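PDB 1VKO: inositol-3-phosphate synthase from Caenorhabditis elegans, which belongs to the inositol-phosphate synthase family, related to Rossmann-fold proteins, and binds nicotinamide-adenine-dinucleotide. Local coordinates for residues A[264-269]-A[313-318]. Residues are numbered along the deposited sequence; the frame is centred on the assembly and turned at random.
Sequences TADEIM and AERHKV
R315, in the last turn of helix 307-316, reaches across to D266 in the first turn of helix 265-273 and illustrates how a salt bridge can join the start of one helix to the end of another where the contact is partly exposed. Both terminal nitrogens converge on a single carboxylate oxygen: NH1 lies 3.3 Å and NH2 3.4 Å from D266 OD1, and both hydrogen bonds are bent and weak. OD1 sits at the guanidinium edge, near its plane, yet the carboxylate is turned 36° from that plane. The R315 chain is extended at chi2 and bends at chi3 (59°), which helps bring the guanidinium to D266.

The van der Waals part comes chiefly from A265, whose CB packs over one guanidinium face, offset toward its rim and 3.6 Å from NH1.

Capping bonds close the helix ends that carry the two charged residues. T264 and E267 form a capping box, E267 N donating to T264 OG1 at 3.0 Å, while E311 of the partner helix accepts from A265 N. K317, with positive phi, closes the other helix in a Schellman motif.

With long bonds and exposed partners, the ion pair probably contributes modest electrostatic attraction; each charge also sits at the helix end whose dipole would be expected to favour it, a separate effect from the pairing itself.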
loop_
_atom_site.group_PDB
_atom_site.type_symbol
_atom_site.label_atom_id
_atom_site.label_comp_id
_atom_site.label_asym_id
_atom_site.label_seq_id
_atom_site.Cartn_x
_atom_site.Cartn_y
_atom_site.Cartn_z
ATOM N N THR A 264 -35.158 -32.650 4.799
ATOM C CA THR A 264 -36.063 -32.541 5.942
ATOM C C THR A 264 -35.422 -33.099 7.187
ATOM O O THR A 264 -34.422 -33.798 7.100
ATOM C CB THR A 264 -37.353 -33.314 5.704
ATOM O OG1 THR A 264 -37.112 -34.704 5.980
ATOM C CG2 THR A 264 -37.789 -33.246 4.234
ATOM N N ALA A 265 -36.032 -32.806 8.337
ATOM C CA ALA A 265 -35.584 -33.301 9.644
ATOM C C ALA A 265 -35.556 -34.818 9.721
ATOM O O ALA A 265 -34.601 -35.403 10.230
ATOM C CB ALA A 265 -36.473 -32.750 10.749
ATOM N N ASP A 266 -36.627 -35.440 9.238
ATOM C CA ASP A 266 -36.786 -36.886 9.273
ATOM C C ASP A 266 -35.792 -37.552 8.344
ATOM O O ASP A 266 -35.275 -38.632 8.661
ATOM C CB ASP A 266 -38.208 -37.270 8.888
ATOM C CG ASP A 266 -39.251 -36.724 9.865
ATOM O OD1 ASP A 266 -38.993 -36.678 11.098
ATOM O OD2 ASP A 266 -40.362 -36.324 9.472
ATOM N N GLU A 267 -35.517 -36.902 7.208
ATOM C CA GLU A 267 -34.430 -37.325 6.319
ATOM C C GLU A 267 -33.072 -37.300 7.005
ATOM O O GLU A 267 -32.369 -38.293 6.972
ATOM C CB GLU A 267 -34.395 -36.496 5.036
ATOM C CG GLU A 267 -35.478 -36.911 4.068
ATOM C CD GLU A 267 -35.541 -36.025 2.846
ATOM O OE1 GLU A 267 -34.636 -35.172 2.670
ATOM O OE2 GLU A 267 -36.491 -36.192 2.045
ATOM N N ILE A 268 -32.708 -36.187 7.640
ATOM C CA ILE A 268 -31.398 -36.107 8.291
ATOM C C ILE A 268 -31.227 -37.129 9.422
ATOM O O ILE A 268 -30.139 -37.715 9.546
ATOM C CB ILE A 268 -30.985 -34.624 8.689
ATOM C CG1 ILE A 268 -29.541 -34.555 9.196
ATOM C CG2 ILE A 268 -31.912 -34.000 9.721
ATOM C CD1 ILE A 268 -28.542 -34.288 8.109
ATOM N N MET A 269 -32.295 -37.367 10.205
ATOM C CA MET A 269 -32.284 -38.375 11.281
ATOM C C MET A 269 -32.117 -39.759 10.718
ATOM O O MET A 269 -31.339 -40.551 11.241
ATOM C CB MET A 269 -33.575 -38.368 12.120
ATOM C CG MET A 269 -33.815 -37.111 12.921
ATOM S SD MET A 269 -32.344 -36.545 13.763
ATOM C CE MET A 269 -32.199 -37.752 15.090
ATOM N N ALA A 313 -34.308 -27.784 14.173
ATOM C CA ALA A 313 -34.266 -26.726 15.153
ATOM C C ALA A 313 -35.648 -26.075 15.351
ATOM O O ALA A 313 -36.028 -25.789 16.486
ATOM C CB ALA A 313 -33.236 -25.706 14.762
ATOM N N GLU A 314 -36.391 -25.819 14.264
ATOM C CA GLU A 314 -37.745 -25.230 14.375
ATOM C C GLU A 314 -38.603 -26.140 15.272
ATOM O O GLU A 314 -39.305 -25.680 16.165
ATOM C CB GLU A 314 -38.435 -25.039 12.994
ATOM C CG GLU A 314 -38.103 -23.755 12.202
ATOM C CD GLU A 314 -38.419 -23.839 10.685
ATOM O OE1 GLU A 314 -38.764 -24.936 10.163
ATOM O OE2 GLU A 314 -38.301 -22.801 9.984
ATOM N N ARG A 315 -38.507 -27.440 15.022
ATOM C CA ARG A 315 -39.320 -28.435 15.699
ATOM C C ARG A 315 -38.931 -28.608 17.149
ATOM O O ARG A 315 -39.748 -29.030 17.960
ATOM C CB ARG A 315 -39.202 -29.770 14.974
ATOM C CG ARG A 315 -40.551 -30.382 14.628
ATOM C CD ARG A 315 -40.482 -31.464 13.569
ATOM N NE ARG A 315 -39.608 -32.550 13.994
ATOM C CZ ARG A 315 -39.269 -33.557 13.215
ATOM N NH1 ARG A 315 -39.741 -33.585 11.973
ATOM N NH2 ARG A 315 -38.461 -34.525 13.664
ATOM N N HIS A 316 -37.695 -28.279 17.493
ATOM C CA HIS A 316 -37.218 -28.504 18.863
ATOM C C HIS A 316 -37.083 -27.235 19.699
ATOM O O HIS A 316 -36.671 -27.288 20.863
ATOM C CB HIS A 316 -35.933 -29.340 18.872
ATOM C CG HIS A 316 -36.181 -30.814 18.853
ATOM N ND1 HIS A 316 -36.465 -31.509 17.696
ATOM C CD2 HIS A 316 -36.209 -31.725 19.853
ATOM C CE1 HIS A 316 -36.653 -32.787 17.979
ATOM N NE2 HIS A 316 -36.503 -32.944 19.282
ATOM N N LYS A 317 -37.465 -26.106 19.100
ATOM C CA LYS A 317 -37.508 -24.811 19.777
ATOM C C LYS A 317 -36.142 -24.312 20.266
ATOM O O LYS A 317 -35.978 -23.812 21.393
ATOM C CB LYS A 317 -38.571 -24.811 20.890
ATOM C CG LYS A 317 -39.955 -24.301 20.456
ATOM C CD LYS A 317 -40.593 -25.128 19.332
ATOM C CE LYS A 317 -42.127 -25.086 19.427
ATOM N N VAL A 318 -35.175 -24.416 19.359
ATOM C CA VAL A 318 -33.785 -24.044 19.599
ATOM C C VAL A 318 -33.318 -23.080 18.482
ATOM O O VAL A 318 -33.897 -23.068 17.377
ATOM C CB VAL A 318 -32.981 -25.351 19.708
ATOM C CG1 VAL A 318 -31.934 -25.488 18.634
ATOM C CG2 VAL A 318 -32.470 -25.572 21.149
#